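Local atomic coordinates of protein MJ1225 (Methanocaldococcus jannaschii, PDB entry 3KH5), a protein that binds adenine nucleotides through its CBS domains and is probably an archaeal homologue of the gamma subunit of AMP-activated protein kinase. Residues 245-257 with 266-278. Sequence-based numbering, arbitrary orientation.
With ADP (adenosine-5'-diphosphate), chain E; AMP (adenosine monophosphate), chain C.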
ATOM      1  N   ILE A 245      19.999  -0.185   2.656  1.00 38.26           N
ATOM      2  CA  ILE A 245      18.583   0.130   2.845  1.00 37.19           C
ATOM      3  C   ILE A 245      17.692  -0.591   1.824  1.00 36.54           C
ATOM      4  O   ILE A 245      16.728  -1.263   2.216  1.00 36.30           O
ATOM      5  CB  ILE A 245      18.329   1.665   2.884  1.00 37.26           C
ATOM      6  CG1 ILE A 245      19.023   2.296   4.102  1.00 37.07           C
ATOM      7  CG2 ILE A 245      16.834   1.988   2.876  1.00 37.02           C
ATOM      8  CD1 ILE A 245      18.775   1.589   5.445  1.00 37.33           C
ATOM      9  N   ALA A 246      18.029  -0.478   0.536  1.00 35.72           N
ATOM     10  CA  ALA A 246      17.312  -1.191  -0.533  1.00 35.11           C
ATOM     11  C   ALA A 246      17.219  -2.695  -0.270  1.00 34.69           C
ATOM     12  O   ALA A 246      16.168  -3.305  -0.487  1.00 34.64           O
ATOM     13  CB  ALA A 246      17.962  -0.928  -1.886  1.00 35.18           C
ATOM     14  N   GLU A 247      18.315  -3.283   0.204  1.00 34.15           N
ATOM     15  CA  GLU A 247      18.348  -4.712   0.509  1.00 33.76           C
ATOM     16  C   GLU A 247      17.422  -5.083   1.671  1.00 33.12           C
ATOM     17  O   GLU A 247      16.727  -6.099   1.613  1.00 32.91           O
ATOM     18  CB  GLU A 247      19.778  -5.160   0.803  1.00 33.97           C
ATOM     19  CG  GLU A 247      19.932  -6.654   1.070  1.00 35.28           C
ATOM     20  CD  GLU A 247      21.378  -7.056   1.291  1.00 37.03           C
ATOM     21  OE1 GLU A 247      21.787  -8.106   0.753  1.00 37.95           O
ATOM     22  OE2 GLU A 247      22.111  -6.319   1.987  1.00 37.69           O
ATOM     23  N   ILE A 248      17.426  -4.260   2.721  1.00 32.75           N
ATOM     24  CA  ILE A 248      16.517  -4.451   3.852  1.00 32.62           C
ATOM     25  C   ILE A 248      15.049  -4.470   3.404  1.00 32.54           C
ATOM     26  O   ILE A 248      14.292  -5.346   3.821  1.00 32.45           O
ATOM     27  CB  ILE A 248      16.762  -3.400   4.967  1.00 32.67           C
ATOM     28  CG1 ILE A 248      18.037  -3.759   5.744  1.00 32.98           C
ATOM     29  CG2 ILE A 248      15.578  -3.341   5.945  1.00 32.69           C
ATOM     30  CD1 ILE A 248      18.733  -2.551   6.355  1.00 33.49           C
ATOM     31  N   MET A 249      14.660  -3.525   2.546  1.00 32.53           N
ATOM     32  CA  MET A 249      13.278  -3.437   2.045  1.00 32.71           C
ATOM     33  C   MET A 249      12.858  -4.703   1.306  1.00 32.75           C
ATOM     34  O   MET A 249      11.821  -5.305   1.595  1.00 32.72           O
ATOM     35  CB  MET A 249      13.125  -2.238   1.100  1.00 32.89           C
ATOM     36  CG  MET A 249      13.314  -0.877   1.748  1.00 33.30           C
ATOM     37  SD  MET A 249      13.403   0.443   0.521  1.00 35.29           S
ATOM     38  CE  MET A 249      13.354   1.890   1.577  1.00 34.47           C
ATOM     39  N   VAL A 250      13.700  -5.095   0.363  1.00 32.98           N
ATOM     40  CA  VAL A 250      13.419  -6.156  -0.578  1.00 33.34           C
ATOM     41  C   VAL A 250      13.448  -7.561   0.060  1.00 33.16           C
ATOM     42  O   VAL A 250      12.708  -8.456  -0.365  1.00 33.33           O
ATOM     43  CB  VAL A 250      14.390  -5.984  -1.782  1.00 33.54           C
ATOM     44  CG1 VAL A 250      14.968  -7.363  -2.320  1.00 33.81           C
ATOM     45  CG2 VAL A 250      13.747  -5.168  -2.908  1.00 33.83           C
ATOM     46  N   THR A 251      14.269  -7.748   1.092  1.00 32.97           N
ATOM     47  CA  THR A 251      14.334  -9.037   1.792  1.00 32.92           C
ATOM     48  C   THR A 251      13.309  -9.142   2.919  1.00 32.95           C
ATOM     49  O   THR A 251      13.160 -10.203   3.533  1.00 32.93           O
ATOM     50  CB  THR A 251      15.731  -9.313   2.375  1.00 32.87           C
ATOM     51  OG1 THR A 251      16.068  -8.291   3.323  1.00 32.71           O
ATOM     52  CG2 THR A 251      16.780  -9.365   1.266  1.00 32.99           C
ATOM     53  N   ASN A 252      12.604  -8.045   3.182  1.00 33.03           N
ATOM     54  CA  ASN A 252      11.598  -8.015   4.240  1.00 33.17           C
ATOM     55  C   ASN A 252      10.191  -7.626   3.784  1.00 33.65           C
ATOM     56  O   ASN A 252       9.273  -7.526   4.609  1.00 33.24           O
ATOM     57  CB  ASN A 252      12.061  -7.082   5.355  1.00 32.98           C
ATOM     58  CG  ASN A 252      13.161  -7.689   6.192  1.00 32.87           C
ATOM     59  OD1 ASN A 252      12.917  -8.607   6.972  1.00 33.34           O
ATOM     60  ND2 ASN A 252      14.381  -7.175   6.045  1.00 31.60           N
ATOM     61  N   ASP A 253      10.021  -7.412   2.480  1.00 34.53           N
ATOM     62  CA  ASP A 253       8.759  -6.902   1.949  1.00 35.77           C
ATOM     63  C   ASP A 253       8.280  -5.696   2.762  1.00 36.02           C
ATOM     64  O   ASP A 253       7.130  -5.661   3.205  1.00 35.98           O
ATOM     65  CB  ASP A 253       7.668  -7.985   1.985  1.00 36.19           C
ATOM     66  CG  ASP A 253       7.866  -9.075   0.948  1.00 37.69           C
ATOM     67  OD1 ASP A 253       8.287  -8.776  -0.195  1.00 39.21           O
ATOM     68  OD2 ASP A 253       7.570 -10.249   1.273  1.00 39.20           O
ATOM     69  N   ILE A 254       9.172  -4.735   2.988  1.00 36.49           N
ATOM     70  CA  ILE A 254       8.831  -3.497   3.679  1.00 36.88           C
ATOM     71  C   ILE A 254       9.070  -2.410   2.636  1.00 36.62           C
ATOM     72  O   ILE A 254       9.992  -2.531   1.825  1.00 36.80           O
ATOM     73  CB  ILE A 254       9.728  -3.307   4.937  1.00 37.12           C
ATOM     74  CG1 ILE A 254       9.266  -4.239   6.063  1.00 37.69           C
ATOM     75  CG2 ILE A 254       9.727  -1.848   5.429  1.00 37.43           C
ATOM     76  CD1 ILE A 254      10.324  -4.489   7.137  1.00 38.43           C
ATOM     77  N   GLY A 255       8.236  -1.377   2.619  1.00 36.13           N
ATOM     78  CA  GLY A 255       8.358  -0.344   1.593  1.00 35.51           C
ATOM     79  C   GLY A 255       8.879   0.988   2.089  1.00 35.07           C
ATOM     80  O   GLY A 255       9.232   1.843   1.284  1.00 34.98           O
ATOM     81  N   ALA A 256       8.928   1.164   3.407  1.00 34.80           N
ATOM     82  CA  ALA A 256       9.273   2.455   4.000  1.00 34.65           C
ATOM     83  C   ALA A 256      10.000   2.332   5.338  1.00 34.66           C
ATOM     84  O   ALA A 256       9.572   1.583   6.220  1.00 34.63           O
ATOM     85  CB  ALA A 256       8.017   3.312   4.162  1.00 34.54           C
ATOM     86  N   LEU A 257      11.101   3.070   5.477  1.00 34.76           N
ATOM     87  CA  LEU A 257      11.786   3.215   6.761  1.00 34.90           C
ATOM     88  C   LEU A 257      11.792   4.686   7.190  1.00 35.39           C
ATOM     89  O   LEU A 257      12.211   5.555   6.418  1.00 35.06           O
ATOM     90  CB  LEU A 257      13.226   2.679   6.696  1.00 34.92           C
ATOM     91  CG  LEU A 257      13.529   1.183   6.534  1.00 34.96           C
ATOM     92  CD1 LEU A 257      13.046   0.633   5.194  1.00 34.99           C
ATOM     93  CD2 LEU A 257      15.029   0.936   6.675  1.00 35.39           C
ATOM     94  N   ILE A 266      12.756  12.429  14.199  1.00 54.70           N
ATOM     95  CA  ILE A 266      12.528  12.098  12.793  1.00 53.39           C
ATOM     96  C   ILE A 266      13.225  13.089  11.881  1.00 52.21           C
ATOM     97  O   ILE A 266      12.985  14.300  11.965  1.00 52.16           O
ATOM     98  CB  ILE A 266      11.022  12.130  12.445  1.00 53.58           C
ATOM     99  CG1 ILE A 266      10.194  11.476  13.553  1.00 53.72           C
ATOM    100  CG2 ILE A 266      10.761  11.474  11.075  1.00 53.57           C
ATOM    101  CD1 ILE A 266      10.514  10.015  13.785  1.00 53.97           C
ATOM    102  N   LYS A 267      14.072  12.569  10.998  1.00 50.53           N
ATOM    103  CA  LYS A 267      14.764  13.398  10.013  1.00 48.80           C
ATOM    104  C   LYS A 267      14.142  13.291   8.625  1.00 47.07           C
ATOM    105  O   LYS A 267      14.472  14.076   7.726  1.00 46.95           O
ATOM    106  CB  LYS A 267      16.246  13.017   9.934  1.00 49.15           C
ATOM    107  CG  LYS A 267      16.977  12.930  11.281  1.00 50.04           C
ATOM    108  CD  LYS A 267      16.883  14.223  12.108  1.00 51.50           C
ATOM    109  CE  LYS A 267      17.450  15.446  11.381  1.00 52.23           C
ATOM    110  NZ  LYS A 267      18.806  15.206  10.771  1.00 52.68           N
ATOM    111  N   GLY A 268      13.254  12.321   8.449  1.00 44.91           N
ATOM    112  CA  GLY A 268      12.682  12.049   7.139  1.00 42.22           C
ATOM    113  C   GLY A 268      12.117  10.651   7.048  1.00 40.45           C
ATOM    114  O   GLY A 268      11.894   9.988   8.065  1.00 40.05           O
ATOM    115  N   ILE A 269      11.863  10.215   5.823  1.00 38.79           N
ATOM    116  CA  ILE A 269      11.372   8.875   5.548  1.00 37.21           C
ATOM    117  C   ILE A 269      11.939   8.539   4.180  1.00 36.04           C
ATOM    118  O   ILE A 269      12.164   9.435   3.360  1.00 35.84           O
ATOM    119  CB  ILE A 269       9.807   8.814   5.590  1.00 37.35           C
ATOM    120  CG1 ILE A 269       9.292   7.368   5.478  1.00 37.35           C
ATOM    121  CG2 ILE A 269       9.177   9.742   4.533  1.00 37.30           C
ATOM    122  CD1 ILE A 269       7.804   7.201   5.801  1.00 37.15           C
ATOM    123  N   ILE A 270      12.220   7.265   3.945  1.00 34.59           N
ATOM    124  CA  ILE A 270      12.685   6.822   2.637  1.00 33.39           C
ATOM    125  C   ILE A 270      11.892   5.587   2.231  1.00 32.86           C
ATOM    126  O   ILE A 270      11.646   4.701   3.051  1.00 32.88           O
ATOM    127  CB  ILE A 270      14.219   6.576   2.625  1.00 33.31           C
ATOM    128  CG1 ILE A 270      14.696   6.122   1.236  1.00 33.22           C
ATOM    129  CG2 ILE A 270      14.634   5.599   3.742  1.00 32.79           C
ATOM    130  CD1 ILE A 270      16.172   6.375   0.967  1.00 33.81           C
ATOM    131  N   THR A 271      11.470   5.544   0.974  1.00 32.27           N
ATOM    132  CA  THR A 271      10.650   4.443   0.512  1.00 31.89           C
ATOM    133  C   THR A 271      11.248   3.842  -0.742  1.00 32.06           C
ATOM    134  O   THR A 271      12.215   4.372  -1.306  1.00 31.91           O
ATOM    135  CB  THR A 271       9.194   4.885   0.211  1.00 31.72           C
ATOM    136  OG1 THR A 271       9.169   5.690  -0.977  1.00 32.10           O
ATOM    137  CG2 THR A 271       8.583   5.660   1.381  1.00 30.77           C
ATOM    138  N   GLU A 272      10.652   2.744  -1.187  1.00 32.46           N
ATOM    139  CA  GLU A 272      11.053   2.082  -2.418  1.00 33.22           C
ATOM    140  C   GLU A 272      11.030   3.006  -3.628  1.00 33.15           C
ATOM    141  O   GLU A 272      11.884   2.881  -4.505  1.00 33.28           O
ATOM    142  CB  GLU A 272      10.167   0.870  -2.679  1.00 33.47           C
ATOM    143  CG  GLU A 272      10.437  -0.277  -1.729  1.00 35.41           C
ATOM    144  CD  GLU A 272       9.480  -1.436  -1.915  1.00 37.74           C
ATOM    145  OE1 GLU A 272       8.258  -1.204  -2.044  1.00 38.56           O
ATOM    146  OE2 GLU A 272       9.955  -2.588  -1.914  1.00 38.87           O
ATOM    147  N   LYS A 273      10.061   3.924  -3.689  1.00 33.09           N
ATOM    148  CA  LYS A 273      10.015   4.876  -4.800  1.00 33.00           C
ATOM    149  C   LYS A 273      11.246   5.776  -4.784  1.00 33.40           C
ATOM    150  O   LYS A 273      11.815   6.070  -5.838  1.00 33.50           O
ATOM    151  CB  LYS A 273       8.737   5.722  -4.798  1.00 32.56           C
ATOM    152  CG  LYS A 273       8.474   6.414  -6.147  1.00 31.67           C
ATOM    153  CD  LYS A 273       7.256   7.336  -6.121  1.00 29.65           C
ATOM    154  CE  LYS A 273       5.970   6.593  -5.762  1.00 29.16           C
ATOM    155  NZ  LYS A 273       5.673   5.464  -6.688  1.00 28.15           N
ATOM    156  N   ASP A 274      11.655   6.200  -3.588  1.00 33.95           N
ATOM    157  CA  ASP A 274      12.859   7.014  -3.412  1.00 34.71           C
ATOM    158  C   ASP A 274      14.126   6.287  -3.830  1.00 35.33           C
ATOM    159  O   ASP A 274      15.020   6.890  -4.426  1.00 35.56           O
ATOM    160  CB  ASP A 274      13.025   7.426  -1.954  1.00 34.62           C
ATOM    161  CG  ASP A 274      11.923   8.333  -1.478  1.00 34.80           C
ATOM    162  OD1 ASP A 274      11.503   9.220  -2.251  1.00 34.82           O
ATOM    163  OD2 ASP A 274      11.488   8.161  -0.322  1.00 34.79           O
ATOM    164  N   VAL A 275      14.216   5.005  -3.473  1.00 35.93           N
ATOM    165  CA  VAL A 275      15.337   4.156  -3.879  1.00 36.56           C
ATOM    166  C   VAL A 275      15.450   4.147  -5.397  1.00 37.09           C
ATOM    167  O   VAL A 275      16.546   4.279  -5.942  1.00 37.18           O
ATOM    168  CB  VAL A 275      15.201   2.701  -3.341  1.00 36.50           C
ATOM    169  CG1 VAL A 275      16.252   1.779  -3.958  1.00 36.62           C
ATOM    170  CG2 VAL A 275      15.313   2.680  -1.827  1.00 36.13           C
ATOM    171  N   LEU A 276      14.312   4.015  -6.075  1.00 37.76           N
ATOM    172  CA  LEU A 276      14.304   3.967  -7.529  1.00 38.57           C
ATOM    173  C   LEU A 276      14.749   5.272  -8.197  1.00 39.41           C
ATOM    174  O   LEU A 276      15.047   5.278  -9.392  1.00 39.26           O
ATOM    175  CB  LEU A 276      12.940   3.510  -8.064  1.00 38.45           C
ATOM    176  CG  LEU A 276      12.558   2.025  -7.981  1.00 38.38           C
ATOM    177  CD1 LEU A 276      11.148   1.842  -8.522  1.00 38.51           C
ATOM    178  CD2 LEU A 276      13.536   1.141  -8.747  1.00 38.16           C
ATOM    179  N   LYS A 277      14.815   6.367  -7.439  1.00 40.80           N
ATOM    180  CA  LYS A 277      15.325   7.631  -7.985  1.00 42.31           C
ATOM    181  C   LYS A 277      16.824   7.564  -8.298  1.00 43.56           C
ATOM    182  O   LYS A 277      17.342   8.406  -9.037  1.00 43.74           O
ATOM    183  CB  LYS A 277      15.020   8.806  -7.057  1.00 42.19           C
ATOM    184  CG  LYS A 277      13.546   9.145  -6.934  1.00 42.02           C
ATOM    185  CD  LYS A 277      13.330  10.064  -5.744  1.00 42.09           C
ATOM    186  CE  LYS A 277      11.863  10.405  -5.546  1.00 42.25           C
ATOM    187  NZ  LYS A 277      11.656  11.245  -4.327  1.00 42.55           N
ATOM    188  N   TYR A 278      17.506   6.560  -7.732  1.00 45.07           N
ATOM    189  CA  TYR A 278      18.894   6.246  -8.096  1.00 46.56           C
ATOM    190  C   TYR A 278      19.009   5.965  -9.591  1.00 47.63           C
ATOM    191  O   TYR A 278      19.988   6.364 -10.222  1.00 47.81           O
ATOM    192  CB  TYR A 278      19.430   5.045  -7.299  1.00 46.47           C
ATOM    193  CG  TYR A 278      20.900   4.723  -7.542  1.00 46.61           C
ATOM    194  CD1 TYR A 278      21.906   5.443  -6.898  1.00 46.83           C
ATOM    195  CD2 TYR A 278      21.284   3.695  -8.408  1.00 46.64           C
ATOM    196  CE1 TYR A 278      23.251   5.157  -7.115  1.00 47.18           C
ATOM    197  CE2 TYR A 278      22.632   3.400  -8.629  1.00 47.09           C
ATOM    198  CZ  TYR A 278      23.608   4.136  -7.976  1.00 47.33           C
ATOM    199  OH  TYR A 278      24.939   3.858  -8.183  1.00 47.80           O
TER
HETATM  200  PB  ADP E 284       4.088   4.824   0.719  1.00 47.80           P
HETATM  201  O1B ADP E 284       4.626   3.442   0.622  1.00 47.89           O
HETATM  202  O2B ADP E 284       3.934   5.327   2.281  1.00 46.75           O
HETATM  203  O3B ADP E 284       2.618   5.002   0.066  1.00 47.81           O
HETATM  204  PA  ADP E 284       5.340   6.063  -1.560  1.00 44.76           P
HETATM  205  O1A ADP E 284       6.398   5.208  -2.150  1.00 45.01           O
HETATM  206  O2A ADP E 284       3.912   5.958  -2.302  1.00 44.93           O
HETATM  207  O3A ADP E 284       5.106   5.842   0.026  1.00 46.09           O
HETATM  208  O5' ADP E 284       5.808   7.582  -1.484  1.00 43.23           O
HETATM  209  C5' ADP E 284       5.980   8.435  -2.631  1.00 40.37           C
HETATM  210  C4' ADP E 284       6.821   9.645  -2.143  1.00 38.76           C
HETATM  211  O4' ADP E 284       6.162  10.195  -0.956  1.00 37.85           O
HETATM  212  C3' ADP E 284       8.245   9.242  -1.717  1.00 37.84           C
HETATM  213  O3' ADP E 284       9.156  10.299  -2.036  1.00 38.01           O
HETATM  214  C2' ADP E 284       8.136   9.070  -0.198  1.00 37.10           C
HETATM  215  O2' ADP E 284       9.384   9.356   0.457  1.00 35.85           O
HETATM  216  C1' ADP E 284       7.064  10.102   0.185  1.00 37.00           C
HETATM  217  N9  ADP E 284       6.339   9.676   1.435  1.00 36.21           N
HETATM  218  C8  ADP E 284       5.904   8.448   1.741  1.00 36.35           C
HETATM  219  N7  ADP E 284       5.319   8.460   2.941  1.00 36.12           N
HETATM  220  C5  ADP E 284       5.379   9.698   3.410  1.00 36.26           C
HETATM  221  C6  ADP E 284       4.943  10.305   4.585  1.00 36.42           C
HETATM  222  N6  ADP E 284       4.317   9.601   5.528  1.00 36.12           N
HETATM  223  N1  ADP E 284       5.165  11.620   4.748  1.00 36.59           N
HETATM  224  C2  ADP E 284       5.792  12.328   3.814  1.00 36.52           C
HETATM  225  N3  ADP E 284       6.216  11.776   2.683  1.00 36.40           N
HETATM  226  C4  ADP E 284       6.025  10.469   2.453  1.00 36.27           C
HETATM  227  P   AMP C 282       3.121  -2.869   4.593  1.00 51.11           P
HETATM  228  O1P AMP C 282       2.845  -3.978   3.645  1.00 51.58           O
HETATM  229  O2P AMP C 282       1.986  -1.724   4.494  1.00 51.23           O
HETATM  230  O3P AMP C 282       4.514  -2.107   4.264  1.00 51.12           O
HETATM  231  O5' AMP C 282       3.167  -3.319   6.131  1.00 49.83           O
HETATM  232  C5' AMP C 282       3.077  -4.698   6.563  1.00 47.18           C
HETATM  233  C4' AMP C 282       3.441  -4.799   8.046  1.00 44.98           C
HETATM  234  O4' AMP C 282       4.813  -4.320   8.141  1.00 43.42           O
HETATM  235  C3' AMP C 282       2.548  -3.805   8.812  1.00 44.30           C
HETATM  236  O3' AMP C 282       2.138  -4.361  10.079  1.00 44.98           O
HETATM  237  C2' AMP C 282       3.472  -2.611   9.041  1.00 43.00           C
HETATM  238  O2' AMP C 282       3.143  -1.956  10.271  1.00 43.01           O
HETATM  239  C1' AMP C 282       4.851  -3.274   9.124  1.00 41.73           C
HETATM  240  N9  AMP C 282       5.960  -2.340   8.769  1.00 39.34           N
HETATM  241  C8  AMP C 282       6.042  -1.570   7.679  1.00 38.26           C
HETATM  242  N7  AMP C 282       7.176  -0.870   7.707  1.00 37.07           N
HETATM  243  C5  AMP C 282       7.817  -1.198   8.823  1.00 36.71           C
HETATM  244  C6  AMP C 282       9.023  -0.804   9.382  1.00 36.16           C
HETATM  245  N6  AMP C 282       9.787   0.093   8.761  1.00 35.47           N
HETATM  246  N1  AMP C 282       9.401  -1.342  10.556  1.00 36.38           N
HETATM  247  C2  AMP C 282       8.643  -2.239  11.182  1.00 36.23           C
HETATM  248  N3  AMP C 282       7.485  -2.637  10.673  1.00 36.57           N
HETATM  249  C4  AMP C 282       7.051  -2.135   9.501  1.00 37.74           C
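In the fourth CBS motif, a beta hairpin and its flanking helices show how one small fold can serve two nucleotides. Leu257 and Ile270 form the antiparallel hydrogen-bonded pair, Leu257 N to Ile270 O and Ile270 N to Leu257 O each at 3.0 Å, and at the hairpin's open end Glu272 N, in the following helix, donates to Gly255 O. Met249 reaches across from helix 242-252, its chain extended beyond CG (chi2 170°, chi3 171°), which carries SD past Val275 CG2 at 3.8 Å and lays CE over the Ile270-Thr271 backbone. Glu272 slides past this thioether in the opposite direction, toward a salt bridge with Arg134. The carbonyl Ala256 O, turned outward from the hairpin, accepts a hydrogen bond from AMP N6 (3.0 Å); on the Ala256-Thr271 face, Ile269 CG2 packs against the adenine of ADP. Asp274 OD1 accepts from ADP O3' (2.6 Å) and OD2 from ADP O2' (2.5 Å) and Thr271 N, while Lys277 NZ forms a salt bridge with Asp274 OD1 at 2.9 Å; an asparagine here would probably leave Lys277 without its charged mate and weaken the hold on the ribose. Thr271, the N-cap, gives its hydroxyl to the alpha-phosphate, OG1 lying 3.0 Å from ADP O1A.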